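Local coordinates for CRISPR-associated endonuclease Cas9 (Campylobacter jejuni subsp. jejuni serotype O:2, PDB 5X2H), which uses a guide RNA to recognise matching DNA of invading genetic elements and cuts both strands with its RuvC and HNH nuclease domains, at residues A[271-276]-A[333-338]; A[278-283]-A[323-328]. One frame throughout, in Å; residues are numbered along the deposited sequence.

Contact 1: A[271-276]-A[333-338]; sequences FVALTR and TYFIEF. With nucleotides of chain B.
In the recognition lobe of Cas9, where helix 266-288 runs beside the guide RNA, Phe335 packs against the flank of that helix with its ring tip on Val272 and Ala273. Val272 CG1 lies in the plane of the ring at its edge, 3.8 Å from Phe335 CZ, and the backbone N of Ala273 is at the same edge. Ala273 CB comes in obliquely, 3.7 Å from Phe335 CE2. One face of the ring carries the methyl of Thr333, CG2 3.9 Å above the plane and over its centre. Strand 331-334 pairs with strand 309-311 in a two-stranded antiparallel sheet, and the chain bends sharply at Thr333 before entering helix 336-344. Val304 of helix 294-307 packs on both Ala273 and Phe335.

The RNA runs along the adjoining flank of the helix. Val272 bridges the two: CG1, anti to the backbone N (chi1 170°), touches both the phenylalanine and O3' of A5 of chain B, and CG2 lies 3.6 Å from the same O3' and faces OP1 of U6 of chain B. Thr275 CG2 and Arg276 CD touch the sugar of A5. Bent at chi2 and chi3, Arg276 lays one guanidinium face over the ribose of U6, with O2' 4.0 Å above the plane, and its NH2 hydrogen-bonds to the carbonyl of Gly332.

Contact 2: A[278-283]-A[323-328]; sequences INLLNN and DDYEFK. With nucleotides of chain C.
Tyr325 and Glu326, neighbours in the loop between helix 312-318 and strand 331-334, meet helix 266-288 in different ways, one through an apolar contact and one beside the DNA backbone. Tyr325 comes first and turns its ring to Leu280, whose CD1 stands over the centre of one face, 4.2 Å from CD2 of the tyrosine. Leu280 extends there with CG anti to the backbone N (chi1 -179°). The phenol oxygen is hydrogen-bonded to Thr315 OG1, tying the tip of the ring back to helix 312-318.

At Glu326 the loop arrives at the target strand. CG of the glutamate passes 4.3 Å from Asn283 OD1 and also touches C5' of DT25 of chain C. The carboxylate atom OE2 of Glu326 lies 2.9 Å from OP1 of that nucleotide. Asn283 holds the next phosphate along: its ND2 donates a nearly straight hydrogen bond to OP1 of DT26 of chain C, 2.9 Å long with an N-H...O angle of 162°. One turn back, Asn279 lays the face of its amide on the sugar of DT26, O4' standing almost directly above CG at a tight 3.0 Å.

Phe327 then turns to Tyr312 of helix 312-318, while on the helical side Leu281 packs on Leu297 and Leu300, so that helix 266-288 lies between the DNA backbone and helix 294-307.

In the fold
Both contacts use helix 266-288, with their centres about 15 Å apart, and in sequence the segments of contact 2 fall between those of contact 1. The residues between 283 and 323 include helices 294-307 and 312-318; the chain then returns through the loop of contact 2 into strand 331-334 and on to contact 1. The same helix thus meets both strands of the guide-target duplex: residues 271-276 lie against the RNA of chain B, and residues 278-283, together with Glu326, against the DNA of chain C. Both contacts lie away from the predicted RuvC metal site. Their centres are about 34 and 42 Å from the centre of the chain, toward its periphery.

Contact 1: A[271-276]-A[333-338]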
# COMPACT_ATOMS: atom_id res chain seq x y z
N PHE A 271 12.03 4.73 -32.76
CA PHE A 271 10.72 5.37 -32.79
C PHE A 271 10.75 6.74 -32.12
O PHE A 271 10.19 7.71 -32.64
CB PHE A 271 9.69 4.47 -32.11
CG PHE A 271 8.34 5.12 -31.93
CD1 PHE A 271 7.53 5.37 -33.02
CD2 PHE A 271 7.90 5.49 -30.67
CE1 PHE A 271 6.29 5.97 -32.86
CE2 PHE A 271 6.67 6.10 -30.50
CZ PHE A 271 5.86 6.33 -31.60
N VAL A 272 11.40 6.84 -30.96
CA VAL A 272 11.45 8.11 -30.25
C VAL A 272 12.26 9.13 -31.04
O VAL A 272 11.85 10.29 -31.20
CB VAL A 272 12.00 7.92 -28.83
CG1 VAL A 272 12.28 9.27 -28.18
CG2 VAL A 272 11.02 7.12 -27.99
N ALA A 273 13.43 8.72 -31.55
CA ALA A 273 14.23 9.63 -32.35
C ALA A 273 13.47 10.12 -33.58
O ALA A 273 13.51 11.30 -33.92
CB ALA A 273 15.54 8.96 -32.76
N LEU A 274 12.75 9.21 -34.25
CA LEU A 274 11.93 9.62 -35.38
C LEU A 274 10.80 10.55 -34.95
O LEU A 274 10.43 11.46 -35.70
CB LEU A 274 11.36 8.40 -36.10
CG LEU A 274 12.35 7.53 -36.88
CD1 LEU A 274 11.68 6.27 -37.38
CD2 LEU A 274 12.96 8.32 -38.03
N THR A 275 10.26 10.34 -33.75
CA THR A 275 9.16 11.18 -33.28
C THR A 275 9.62 12.62 -33.10
O THR A 275 8.97 13.55 -33.60
CB THR A 275 8.60 10.63 -31.97
OG1 THR A 275 8.02 9.34 -32.21
CG2 THR A 275 7.54 11.56 -31.41
N ARG A 276 10.74 12.83 -32.41
CA ARG A 276 11.23 14.19 -32.21
C ARG A 276 11.63 14.84 -33.53
O ARG A 276 11.31 16.01 -33.77
CB ARG A 276 12.42 14.19 -31.25
CG ARG A 276 12.39 13.10 -30.19
CD ARG A 276 11.99 13.61 -28.82
NE ARG A 276 12.87 14.68 -28.36
CZ ARG A 276 12.45 15.90 -28.02
NH1 ARG A 276 11.16 16.19 -28.08
NH2 ARG A 276 13.32 16.81 -27.61
N THR A 333 18.13 15.41 -28.85
CA THR A 333 17.91 13.99 -28.61
C THR A 333 19.03 13.49 -27.72
O THR A 333 20.21 13.69 -28.04
CB THR A 333 17.85 13.21 -29.92
OG1 THR A 333 16.82 13.74 -30.76
CG2 THR A 333 17.56 11.74 -29.64
N TYR A 334 18.67 12.83 -26.62
CA TYR A 334 19.63 12.47 -25.57
C TYR A 334 19.37 11.02 -25.16
O TYR A 334 18.72 10.74 -24.15
CB TYR A 334 19.52 13.42 -24.38
CG TYR A 334 20.77 13.53 -23.54
CD1 TYR A 334 21.96 12.93 -23.94
CD2 TYR A 334 20.76 14.23 -22.34
CE1 TYR A 334 23.10 13.04 -23.18
CE2 TYR A 334 21.90 14.33 -21.57
CZ TYR A 334 23.07 13.74 -21.99
OH TYR A 334 24.20 13.84 -21.22
N PHE A 335 19.89 10.08 -25.95
CA PHE A 335 19.83 8.66 -25.61
C PHE A 335 21.11 8.32 -24.84
O PHE A 335 22.10 7.87 -25.41
CB PHE A 335 19.67 7.80 -26.86
CG PHE A 335 18.35 7.97 -27.53
CD1 PHE A 335 17.23 8.38 -26.82
CD2 PHE A 335 18.21 7.70 -28.89
CE1 PHE A 335 16.01 8.53 -27.44
CE2 PHE A 335 16.99 7.85 -29.51
CZ PHE A 335 15.89 8.26 -28.79
N ILE A 336 21.07 8.55 -23.52
CA ILE A 336 22.26 8.39 -22.69
C ILE A 336 22.76 6.96 -22.74
O ILE A 336 23.97 6.71 -22.83
CB ILE A 336 21.96 8.85 -21.25
CG1 ILE A 336 21.91 10.38 -21.17
CG2 ILE A 336 22.99 8.29 -20.28
CD1 ILE A 336 21.71 10.91 -19.77
N GLU A 337 21.86 5.98 -22.69
CA GLU A 337 22.24 4.58 -22.62
C GLU A 337 22.44 3.94 -23.98
O GLU A 337 22.79 2.75 -24.04
CB GLU A 337 21.19 3.79 -21.83
CG GLU A 337 20.77 4.43 -20.50
CD GLU A 337 21.78 4.24 -19.38
OE1 GLU A 337 22.95 3.92 -19.66
OE2 GLU A 337 21.39 4.41 -18.20
N PHE A 338 22.24 4.68 -25.07
CA PHE A 338 22.42 4.10 -26.40
C PHE A 338 23.88 3.75 -26.67
O PHE A 338 24.19 2.64 -27.11
CB PHE A 338 21.89 5.06 -27.47
CG PHE A 338 22.11 4.59 -28.88
CD1 PHE A 338 21.17 3.79 -29.52
CD2 PHE A 338 23.25 4.96 -29.59
CE1 PHE A 338 21.37 3.36 -30.82
CE2 PHE A 338 23.45 4.53 -30.89
CZ PHE A 338 22.51 3.73 -31.50
P A B 5 4.41 7.20 -25.93
OP1 A B 5 5.10 5.95 -25.52
OP2 A B 5 3.38 7.79 -25.04
O5' A B 5 5.52 8.32 -26.20
C5' A B 5 6.43 8.18 -27.28
C4' A B 5 7.16 9.47 -27.57
O4' A B 5 6.22 10.49 -27.98
C3' A B 5 7.89 10.10 -26.40
O3' A B 5 9.11 9.46 -26.10
C2' A B 5 8.03 11.54 -26.86
O2' A B 5 9.07 11.67 -27.83
C1' A B 5 6.69 11.76 -27.57
N9 A B 5 5.70 12.38 -26.66
C8 A B 5 4.61 11.81 -26.06
N7 A B 5 3.94 12.64 -25.30
C5 A B 5 4.63 13.84 -25.41
C6 A B 5 4.43 15.11 -24.86
N6 A B 5 3.42 15.41 -24.03
N1 A B 5 5.31 16.08 -25.17
C2 A B 5 6.32 15.79 -26.00
N3 A B 5 6.62 14.63 -26.59
C4 A B 5 5.72 13.69 -26.25
P U B 6 9.63 9.40 -24.58
OP1 U B 6 10.76 8.43 -24.52
OP2 U B 6 8.45 9.19 -23.71
O5' U B 6 10.21 10.85 -24.32
C5' U B 6 11.23 11.37 -25.16
C4' U B 6 11.51 12.83 -24.86
O4' U B 6 10.35 13.63 -25.19
C3' U B 6 11.79 13.16 -23.40
O3' U B 6 13.11 12.86 -23.01
C2' U B 6 11.45 14.65 -23.34
O2' U B 6 12.50 15.43 -23.88
C1' U B 6 10.25 14.72 -24.29
N1 U B 6 8.96 14.63 -23.58
C2 U B 6 8.50 15.79 -22.97
O2 U B 6 9.11 16.84 -23.01
N3 U B 6 7.30 15.65 -22.32
C4 U B 6 6.54 14.51 -22.21
O4 U B 6 5.48 14.55 -21.59
C5 U B 6 7.09 13.36 -22.87
C6 U B 6 8.25 13.46 -23.51

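Contact 2: A[278-283]-A[323-328]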
# COMPACT_ATOMS: atom_id res chain seq x y z
N ILE A 278 10.80 14.07 -36.85
CA ILE A 278 9.68 14.33 -37.76
C ILE A 278 8.81 15.46 -37.22
O ILE A 278 8.39 16.34 -37.98
CB ILE A 278 8.87 13.04 -37.98
CG1 ILE A 278 9.72 11.98 -38.68
CG2 ILE A 278 7.61 13.33 -38.79
CD1 ILE A 278 9.10 10.61 -38.67
N ASN A 279 8.53 15.45 -35.92
CA ASN A 279 7.69 16.49 -35.34
C ASN A 279 8.38 17.85 -35.38
O ASN A 279 7.70 18.88 -35.48
CB ASN A 279 7.30 16.13 -33.91
CG ASN A 279 6.33 14.96 -33.86
OD1 ASN A 279 5.96 14.40 -34.88
ND2 ASN A 279 5.91 14.60 -32.65
N LEU A 280 9.71 17.89 -35.29
CA LEU A 280 10.41 19.16 -35.38
C LEU A 280 10.39 19.70 -36.80
O LEU A 280 10.18 20.90 -37.01
CB LEU A 280 11.85 19.01 -34.89
CG LEU A 280 12.67 20.31 -34.91
CD1 LEU A 280 12.05 21.35 -33.99
CD2 LEU A 280 14.12 20.05 -34.53
N LEU A 281 10.60 18.83 -37.79
CA LEU A 281 10.53 19.26 -39.18
C LEU A 281 9.13 19.77 -39.52
O LEU A 281 8.99 20.79 -40.20
CB LEU A 281 10.92 18.11 -40.11
CG LEU A 281 12.29 17.47 -39.88
CD1 LEU A 281 12.50 16.30 -40.84
CD2 LEU A 281 13.40 18.50 -40.02
N ASN A 282 8.10 19.07 -39.05
CA ASN A 282 6.73 19.55 -39.26
C ASN A 282 6.44 20.79 -38.42
O ASN A 282 5.63 21.63 -38.82
CB ASN A 282 5.73 18.44 -38.94
CG ASN A 282 5.70 17.36 -40.00
OD1 ASN A 282 4.90 17.41 -40.93
ND2 ASN A 282 6.60 16.39 -39.87
N ASN A 283 7.09 20.92 -37.26
CA ASN A 283 6.93 22.13 -36.46
C ASN A 283 7.47 23.35 -37.19
O ASN A 283 6.88 24.43 -37.12
CB ASN A 283 7.63 21.96 -35.11
CG ASN A 283 7.69 23.25 -34.32
OD1 ASN A 283 8.76 23.71 -33.92
ND2 ASN A 283 6.53 23.86 -34.09
N ASP A 323 18.93 29.35 -34.09
CA ASP A 323 17.56 29.71 -33.77
C ASP A 323 17.16 29.11 -32.43
O ASP A 323 17.78 28.16 -31.94
CB ASP A 323 16.61 29.23 -34.88
CG ASP A 323 15.16 29.63 -34.65
OD1 ASP A 323 14.90 30.43 -33.72
OD2 ASP A 323 14.29 29.14 -35.39
N ASP A 324 16.12 29.69 -31.84
CA ASP A 324 15.57 29.25 -30.56
C ASP A 324 14.13 28.79 -30.79
O ASP A 324 13.17 29.54 -30.60
CB ASP A 324 15.65 30.35 -29.51
N TYR A 325 14.00 27.54 -31.23
CA TYR A 325 12.72 26.85 -31.28
C TYR A 325 12.56 26.00 -30.02
O TYR A 325 13.51 25.34 -29.60
CB TYR A 325 12.58 25.98 -32.55
CG TYR A 325 13.82 25.23 -33.04
CD1 TYR A 325 14.72 24.63 -32.16
CD2 TYR A 325 14.06 25.07 -34.41
CE1 TYR A 325 15.84 23.94 -32.62
CE2 TYR A 325 15.18 24.38 -34.87
CZ TYR A 325 16.06 23.82 -33.98
OH TYR A 325 17.17 23.13 -34.43
N GLU A 326 11.37 26.07 -29.42
CA GLU A 326 10.97 25.40 -28.18
C GLU A 326 12.10 24.62 -27.51
O GLU A 326 12.33 23.44 -27.82
CB GLU A 326 9.78 24.48 -28.45
CG GLU A 326 8.98 24.80 -29.73
CD GLU A 326 8.53 26.26 -29.84
OE1 GLU A 326 9.15 27.00 -30.62
OE2 GLU A 326 7.55 26.65 -29.17
N PHE A 327 12.82 25.27 -26.60
CA PHE A 327 14.15 24.88 -26.18
C PHE A 327 14.20 24.50 -24.71
O PHE A 327 13.27 24.76 -23.94
CB PHE A 327 15.15 26.02 -26.42
CG PHE A 327 15.99 25.83 -27.64
CD1 PHE A 327 16.04 24.61 -28.28
CD2 PHE A 327 16.75 26.88 -28.14
CE1 PHE A 327 16.81 24.44 -29.40
CE2 PHE A 327 17.53 26.71 -29.26
CZ PHE A 327 17.56 25.48 -29.89
N LYS A 328 15.33 23.89 -24.34
CA LYS A 328 15.78 23.65 -22.97
C LYS A 328 17.01 22.75 -23.00
O LYS A 328 16.88 21.53 -23.16
CB LYS A 328 14.69 23.01 -22.11
P DT C 26 3.95 21.37 -33.51
OP1 DT C 26 4.14 22.36 -34.59
OP2 DT C 26 2.96 21.63 -32.44
O5' DT C 26 3.61 19.95 -34.14
C5' DT C 26 4.59 19.26 -34.89
C4' DT C 26 4.13 17.85 -35.22
O4' DT C 26 4.15 17.05 -34.02
C3' DT C 26 2.71 17.76 -35.73
O3' DT C 26 2.68 17.97 -37.13
C2' DT C 26 2.32 16.33 -35.36
C1' DT C 26 3.08 16.11 -34.05
N1 DT C 26 2.25 16.30 -32.83
C2 DT C 26 1.48 15.26 -32.36
O2 DT C 26 1.44 14.17 -32.91
N3 DT C 26 0.76 15.54 -31.23
C4 DT C 26 0.73 16.73 -30.53
O4 DT C 26 0.05 16.89 -29.52
C5 DT C 26 1.56 17.78 -31.07
C7 DT C 26 1.61 19.12 -30.40
C6 DT C 26 2.27 17.52 -32.18
P DT C 25 4.97 24.02 -28.52
OP1 DT C 25 5.08 25.20 -29.40
OP2 DT C 25 3.73 23.81 -27.73
O5' DT C 25 5.23 22.70 -29.38
C5' DT C 25 6.39 22.62 -30.19
C4' DT C 25 6.59 21.22 -30.73
O4' DT C 25 6.80 20.28 -29.64
C3' DT C 25 5.41 20.64 -31.48
O3' DT C 25 5.37 21.14 -32.79
C2' DT C 25 5.76 19.16 -31.45
C1' DT C 25 6.27 19.01 -30.01
N1 DT C 25 5.20 18.63 -29.05
C2 DT C 25 4.88 17.30 -28.90
O2 DT C 25 5.44 16.41 -29.51
N3 DT C 25 3.88 17.05 -28.00
C4 DT C 25 3.18 17.98 -27.25
O4 DT C 25 2.29 17.66 -26.47
C5 DT C 25 3.56 19.36 -27.46
C7 DT C 25 2.87 20.46 -26.71
C6 DT C 25 4.54 19.61 -28.34
P DT C 24 3.96 25.72 -23.19
OP1 DT C 24 3.95 27.14 -23.62
OP2 DT C 24 2.69 25.03 -22.91
O5' DT C 24 4.76 24.86 -24.27
C5' DT C 24 6.11 25.18 -24.55
C4' DT C 24 6.84 24.00 -25.17
O4' DT C 24 7.01 22.95 -24.19
C3' DT C 24 6.11 23.30 -26.29
O3' DT C 24 6.20 24.04 -27.49
C2' DT C 24 6.90 22.01 -26.36
C1' DT C 24 7.06 21.70 -24.87
N1 DT C 24 5.99 20.81 -24.35
C2 DT C 24 6.15 19.45 -24.44
O2 DT C 24 7.14 18.92 -24.91
N3 DT C 24 5.10 18.71 -23.95
C4 DT C 24 3.93 19.19 -23.40
O4 DT C 24 3.05 18.45 -22.99
C5 DT C 24 3.82 20.63 -23.33
C7 DT C 24 2.59 21.26 -22.75
C6 DT C 24 4.84 21.36 -23.81